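Local coordinates for protein Dhd127_b (Synthetic construct, PDB 6DLM) that forms one half of a computationally designed heterodimer, a helical hairpin that pairs with its partner chain in a coiled-coil bundle, at residues L12-H17 and S64-R69; Q29-E34 and V43-E48. One frame throughout, in Å; residues are numbered along the deposited sequence.

Contact 1. Residues L12-H17 and S64-R69; sequences LDSQEH and SDRNVR
The side-chain oxygen of Asn67, OD1, is gripped by two donors, one from each helix. Ser14 reaches across and donates its hydroxyl, with OG 2.9 Å from Asn67 OD1, while Arg66, the preceding residue on Asn67's own helix, sends in NH1 at 2.8 Å from the same OD1. The two arrive from opposite faces of the amide plane, both tilted out of it. The arginine bond is fairly straight and lies in the guanidinium plane. Arg66 gets there because its chain bends at chi2 and chi3, folding the guanidinium back beside its neighbour. Ser14 is small enough to stand between the backbones, and chi1 of -169° sets OG anti to its own N, directed at the amide.

The other end of the amide is held more loosely: Asn67 ND2 makes a weak, bent bond to Gln15 OE1 at 3.3 Å. Gln15 and Asn67 lie alongside one another, pointing opposite ways, their amide planes 69° apart. A water ties the group together, donating to the Ser14 carbonyl oxygen at 2.8 Å and accepting from Arg66 NH1, with a weak further bond from Asn67 ND2. A leucine in place of Asn67 would probably leave the Ser14 hydroxyl without its acceptor on the other helix, remove the weak donor to Gln15 OE1 and take from Arg66 NH1 its side-chain acceptor.

Asparagine suits this buried place because one short amide both accepts and donates. The axes of 12-17 and 64-69, on helices 7-37 and 44-75, run nearly antiparallel (159°) and come within 10.5 Å. The polar group lies between them, beside Leu18 of helix 7-37, and Gln15 NE2 extends the network to His67 of the Dhd127_a chain.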
loop_
_atom_site.group_PDB
_atom_site.type_symbol
_atom_site.label_atom_id
_atom_site.label_comp_id
_atom_site.label_asym_id
_atom_site.label_seq_id
_atom_site.Cartn_x
_atom_site.Cartn_y
_atom_site.Cartn_z
ATOM N N LEU B 12 -16.218 -5.894 -0.376
ATOM C CA LEU B 12 -15.744 -4.996 -1.412
ATOM C C LEU B 12 -15.733 -3.537 -0.931
ATOM O O LEU B 12 -14.784 -2.819 -1.199
ATOM C CB LEU B 12 -16.600 -5.132 -2.663
ATOM C CG LEU B 12 -16.544 -6.510 -3.320
ATOM C CD1 LEU B 12 -17.516 -6.589 -4.486
ATOM C CD2 LEU B 12 -15.133 -6.830 -3.763
ATOM N N ASP B 13 -16.768 -3.121 -0.213
ATOM C CA ASP B 13 -16.796 -1.757 0.306
ATOM C C ASP B 13 -15.613 -1.522 1.254
ATOM O O ASP B 13 -14.957 -0.507 1.167
ATOM C CB ASP B 13 -18.095 -1.493 1.071
ATOM C CG ASP B 13 -19.315 -1.483 0.172
ATOM O OD1 ASP B 13 -19.144 -1.488 -1.057
ATOM O OD2 ASP B 13 -20.434 -1.463 0.698
ATOM N N SER B 14 -15.363 -2.472 2.134
ATOM C CA SER B 14 -14.245 -2.385 3.058
ATOM C C SER B 14 -12.901 -2.361 2.303
ATOM O O SER B 14 -12.019 -1.601 2.658
ATOM C CB SER B 14 -14.288 -3.556 4.033
ATOM O OG SER B 14 -13.378 -3.365 5.089
ATOM N N GLN B 15 -12.769 -3.190 1.276
ATOM C CA GLN B 15 -11.554 -3.205 0.464
ATOM C C GLN B 15 -11.337 -1.862 -0.241
ATOM O O GLN B 15 -10.238 -1.356 -0.247
ATOM C CB GLN B 15 -11.633 -4.302 -0.597
ATOM C CG GLN B 15 -11.424 -5.701 -0.062
ATOM C CD GLN B 15 -9.967 -6.000 0.199
ATOM O OE1 GLN B 15 -9.533 -6.070 1.342
ATOM N NE2 GLN B 15 -9.199 -6.137 -0.866
ATOM N N GLU B 16 -12.391 -1.299 -0.818
ATOM C CA GLU B 16 -12.285 -0.001 -1.485
ATOM C C GLU B 16 -11.878 1.097 -0.495
ATOM O O GLU B 16 -11.063 1.937 -0.818
ATOM C CB GLU B 16 -13.584 0.362 -2.183
ATOM C CG GLU B 16 -14.072 -0.707 -3.140
ATOM C CD GLU B 16 -13.566 -0.517 -4.549
ATOM O OE1 GLU B 16 -14.257 -0.959 -5.483
ATOM O OE2 GLU B 16 -12.491 0.090 -4.720
ATOM N N HIS B 17 -12.438 1.057 0.703
ATOM C CA HIS B 17 -12.045 2.011 1.721
ATOM C C HIS B 17 -10.552 1.831 2.036
ATOM O O HIS B 17 -9.830 2.809 2.139
ATOM C CB HIS B 17 -12.860 1.795 2.985
ATOM C CG HIS B 17 -12.498 2.716 4.103
ATOM N ND1 HIS B 17 -13.010 3.988 4.214
ATOM C CD2 HIS B 17 -11.688 2.543 5.172
ATOM C CE1 HIS B 17 -12.523 4.563 5.297
ATOM N NE2 HIS B 17 -11.714 3.710 5.893
ATOM N N SER B 64 -6.323 -4.265 6.861
ATOM C CA SER B 64 -6.050 -5.381 5.974
ATOM C C SER B 64 -6.146 -6.721 6.712
ATOM O O SER B 64 -6.772 -7.638 6.223
ATOM C CB SER B 64 -4.656 -5.237 5.379
ATOM O OG SER B 64 -4.306 -6.362 4.614
ATOM N N ASP B 65 -5.577 -6.796 7.905
ATOM C CA ASP B 65 -5.642 -8.025 8.680
ATOM C C ASP B 65 -7.106 -8.400 8.944
ATOM O O ASP B 65 -7.475 -9.556 8.820
ATOM C CB ASP B 65 -4.940 -7.842 10.024
ATOM C CG ASP B 65 -3.426 -7.906 9.920
ATOM O OD1 ASP B 65 -2.904 -8.168 8.829
ATOM O OD2 ASP B 65 -2.760 -7.706 10.951
ATOM N N ARG B 66 -7.922 -7.413 9.282
ATOM C CA ARG B 66 -9.335 -7.657 9.525
ATOM C C ARG B 66 -10.061 -8.127 8.261
ATOM O O ARG B 66 -10.837 -9.063 8.304
ATOM C CB ARG B 66 -9.988 -6.394 10.065
ATOM C CG ARG B 66 -11.485 -6.497 10.247
ATOM C CD ARG B 66 -12.202 -5.504 9.354
ATOM N NE ARG B 66 -12.065 -4.136 9.830
ATOM C CZ ARG B 66 -11.894 -3.080 9.044
ATOM N NH1 ARG B 66 -11.644 -3.228 7.754
ATOM N NH2 ARG B 66 -11.958 -1.869 9.558
ATOM N N ASN B 67 -9.791 -7.474 7.139
ATOM C CA ASN B 67 -10.396 -7.866 5.864
ATOM C C ASN B 67 -9.987 -9.282 5.450
ATOM O O ASN B 67 -10.795 -10.027 4.933
ATOM C CB ASN B 67 -10.040 -6.876 4.763
ATOM C CG ASN B 67 -10.650 -5.512 4.996
ATOM O OD1 ASN B 67 -11.474 -5.345 5.872
ATOM N ND2 ASN B 67 -10.247 -4.542 4.209
ATOM N N VAL B 68 -8.733 -9.623 5.679
ATOM C CA VAL B 68 -8.263 -10.965 5.384
ATOM C C VAL B 68 -9.011 -12.001 6.240
ATOM O O VAL B 68 -9.387 -13.044 5.735
ATOM C CB VAL B 68 -6.755 -11.079 5.604
ATOM C CG1 VAL B 68 -6.317 -12.530 5.568
ATOM C CG2 VAL B 68 -6.034 -10.255 4.551
ATOM N N ARG B 69 -9.245 -11.692 7.508
ATOM C CA ARG B 69 -9.989 -12.616 8.349
ATOM C C ARG B 69 -11.397 -12.826 7.773
ATOM O O ARG B 69 -11.852 -13.948 7.673
ATOM C CB ARG B 69 -10.122 -12.076 9.770
ATOM C CG ARG B 69 -8.834 -12.024 10.562
ATOM C CD ARG B 69 -9.101 -11.864 12.051
ATOM N NE ARG B 69 -9.654 -10.558 12.370
ATOM C CZ ARG B 69 -8.923 -9.490 12.658
ATOM N NH1 ARG B 69 -7.603 -9.571 12.668
ATOM N NH2 ARG B 69 -9.509 -8.342 12.935
HETATM O O HOH W 1 -10.999 -1.482 5.267
#

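Contact 2. Residues Q29-E34 and V43-E48; sequences QKELLE and VERVRE
Arg45 meets Glu31 early in the second helix, just after Val43 has taken the N-cap position. The arginine comes side-on, offering NE and NH2 along one edge of its guanidinium. NE lies 2.7 Å from Glu31 OE2, which is almost exactly in the guanidinium plane. NH2 is shared between the two carboxylate oxygens, 2.9 Å from OE2 and 3.0 Å from OE1 of Glu31, so OE2 takes two donors. The planes are turned 37° apart, and NE meets OE2 on its syn side but well out of the carboxylate plane. Glu31 spans the gap with an extended chain, whereas Arg45 bends at chi2 (59°) to bring its edge round. Long, flexible charged residues suit this outer flank: their ends can pair while Glu31 also touches Leu49 and Arg45 touches Ile35.

Next comes Val46, which turns from charge to packing. Leu32 CD1 presses on its CB and CG1, 3.4 Å from each, tighter than ordinary carbon contact. The two side chains cross at about a right angle, and a compact valine is consistent with the close approach of the backbones here, with the CA atoms of Leu32 and Val46 5.7 Å apart. Ile35 extends the apolar patch along helix 7-37, and Leu49 along helix 44-75. An apolar core flanked by charged pairs at its border is familiar from coiled coils and helical bundles, here between the two helices of a hairpin next to its turn.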
loop_
_atom_site.group_PDB
_atom_site.type_symbol
_atom_site.label_atom_id
_atom_site.label_comp_id
_atom_site.label_asym_id
_atom_site.label_seq_id
_atom_site.Cartn_x
_atom_site.Cartn_y
_atom_site.Cartn_z
ATOM N N GLN B 29 3.999 9.160 0.258
ATOM C CA GLN B 29 5.305 8.658 -0.149
ATOM C C GLN B 29 5.811 9.296 -1.462
ATOM O O GLN B 29 7.002 9.522 -1.616
ATOM C CB GLN B 29 5.284 7.138 -0.212
ATOM C CG GLN B 29 5.252 6.531 1.176
ATOM C CD GLN B 29 6.615 6.583 1.850
ATOM O OE1 GLN B 29 7.616 6.260 1.244
ATOM N NE2 GLN B 29 6.644 6.985 3.109
ATOM N N LYS B 30 4.929 9.523 -2.428
ATOM C CA LYS B 30 5.337 10.197 -3.647
ATOM C C LYS B 30 5.828 11.634 -3.352
ATOM O O LYS B 30 6.813 12.060 -3.926
ATOM C CB LYS B 30 4.199 10.212 -4.658
ATOM C CG LYS B 30 4.616 10.722 -6.024
ATOM C CD LYS B 30 5.815 9.968 -6.572
ATOM C CE LYS B 30 5.466 8.522 -6.884
ATOM N NZ LYS B 30 6.474 7.833 -7.738
ATOM N N GLU B 31 5.144 12.366 -2.485
ATOM C CA GLU B 31 5.632 13.707 -2.163
ATOM C C GLU B 31 7.033 13.599 -1.537
ATOM O O GLU B 31 7.928 14.338 -1.909
ATOM C CB GLU B 31 4.698 14.449 -1.207
ATOM C CG GLU B 31 5.230 15.812 -0.774
ATOM C CD GLU B 31 4.362 16.515 0.261
ATOM O OE1 GLU B 31 3.220 16.098 0.458
ATOM O OE2 GLU B 31 4.812 17.500 0.861
ATOM N N LEU B 32 7.208 12.636 -0.649
ATOM C CA LEU B 32 8.494 12.447 -0.004
ATOM C C LEU B 32 9.583 12.142 -1.037
ATOM O O LEU B 32 10.635 12.748 -1.013
ATOM C CB LEU B 32 8.366 11.300 0.998
ATOM C CG LEU B 32 9.596 10.795 1.736
ATOM C CD1 LEU B 32 10.265 11.914 2.497
ATOM C CD2 LEU B 32 9.231 9.665 2.682
ATOM N N LEU B 33 9.310 11.234 -1.955
ATOM C CA LEU B 33 10.277 10.909 -2.996
ATOM C C LEU B 33 10.578 12.095 -3.930
ATOM O O LEU B 33 11.721 12.334 -4.275
ATOM C CB LEU B 33 9.785 9.728 -3.811
ATOM C CG LEU B 33 10.628 9.371 -5.025
ATOM C CD1 LEU B 33 12.060 9.044 -4.633
ATOM C CD2 LEU B 33 9.984 8.207 -5.750
ATOM N N GLU B 34 9.550 12.822 -4.339
ATOM C CA GLU B 34 9.765 13.988 -5.194
ATOM C C GLU B 34 10.608 15.066 -4.489
ATOM O O GLU B 34 11.464 15.679 -5.098
ATOM C CB GLU B 34 8.435 14.531 -5.709
ATOM C CG GLU B 34 7.810 13.581 -6.713
ATOM C CD GLU B 34 6.679 14.183 -7.526
ATOM O OE1 GLU B 34 5.907 14.978 -6.989
ATOM O OE2 GLU B 34 6.563 13.834 -8.709
ATOM N N VAL B 43 14.909 19.179 6.242
ATOM C CA VAL B 43 14.167 17.927 6.310
ATOM C C VAL B 43 12.891 17.948 7.182
ATOM O O VAL B 43 12.364 16.890 7.471
ATOM C CB VAL B 43 15.064 16.765 6.781
ATOM C CG1 VAL B 43 16.070 16.403 5.707
ATOM C CG2 VAL B 43 15.767 17.132 8.073
ATOM N N GLU B 44 12.406 19.108 7.588
ATOM C CA GLU B 44 11.234 19.107 8.439
ATOM C C GLU B 44 10.016 18.482 7.756
ATOM O O GLU B 44 9.338 17.667 8.356
ATOM C CB GLU B 44 10.915 20.529 8.914
ATOM C CG GLU B 44 12.042 21.143 9.727
ATOM C CD GLU B 44 11.688 22.482 10.330
ATOM O OE1 GLU B 44 10.491 22.770 10.470
ATOM O OE2 GLU B 44 12.609 23.239 10.674
ATOM N N ARG B 45 9.741 18.874 6.518
ATOM C CA ARG B 45 8.605 18.301 5.803
ATOM C C ARG B 45 8.776 16.801 5.540
ATOM O O ARG B 45 7.885 16.025 5.816
ATOM C CB ARG B 45 8.392 19.031 4.483
ATOM C CG ARG B 45 7.273 18.469 3.635
ATOM C CD ARG B 45 5.935 18.505 4.348
ATOM N NE ARG B 45 4.856 18.153 3.441
ATOM C CZ ARG B 45 3.571 18.148 3.756
ATOM N NH1 ARG B 45 3.185 18.467 4.978
ATOM N NH2 ARG B 45 2.673 17.810 2.844
ATOM N N VAL B 46 9.944 16.383 5.069
ATOM C CA VAL B 46 10.145 14.960 4.832
ATOM C C VAL B 46 10.027 14.153 6.134
ATOM O O VAL B 46 9.466 13.075 6.113
ATOM C CB VAL B 46 11.471 14.640 4.114
ATOM C CG1 VAL B 46 11.408 15.067 2.655
ATOM C CG2 VAL B 46 12.647 15.263 4.828
ATOM N N ARG B 47 10.559 14.649 7.254
ATOM C CA ARG B 47 10.435 13.938 8.513
ATOM C C ARG B 47 8.961 13.822 8.901
ATOM O O ARG B 47 8.546 12.808 9.426
ATOM C CB ARG B 47 11.218 14.644 9.619
ATOM C CG ARG B 47 12.712 14.392 9.576
ATOM C CD ARG B 47 13.055 12.948 9.917
ATOM N NE ARG B 47 14.496 12.755 10.015
ATOM C CZ ARG B 47 15.099 11.578 10.128
ATOM N NH1 ARG B 47 14.397 10.463 10.164
ATOM N NH2 ARG B 47 16.419 11.528 10.217
ATOM N N GLU B 48 8.188 14.881 8.675
ATOM C CA GLU B 48 6.757 14.833 8.961
ATOM C C GLU B 48 6.034 13.812 8.055
ATOM O O GLU B 48 5.142 13.122 8.516
ATOM C CB GLU B 48 6.123 16.214 8.841
ATOM C CG GLU B 48 4.608 16.223 8.922
ATOM C CD GLU B 48 4.057 15.738 10.251
ATOM O OE1 GLU B 48 2.831 15.552 10.344
ATOM O OE2 GLU B 48 4.842 15.549 11.195
#

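Contacts 1 and 2 join the same two helices, 7-37 and 44-75, near opposite ends of the hairpin. Their centres are 28 Å apart, with about 15 Å between nearest atoms, so neither touches the other, and they lie on opposite sides of the chain's centre. Contact 2, next to the turn, is nested inside the loop closed by contact 1, which joins the helices near the chain termini. Their chemistry divides accordingly: contact 1 is a polar network around a buried amide, contact 2 an apolar pair with a salt bridge. Both border the Dhd127_a chain, and the hydrogen-bond network of contact 1 probably contributes to the pairing specificity sought in designed orthogonal heterodimers.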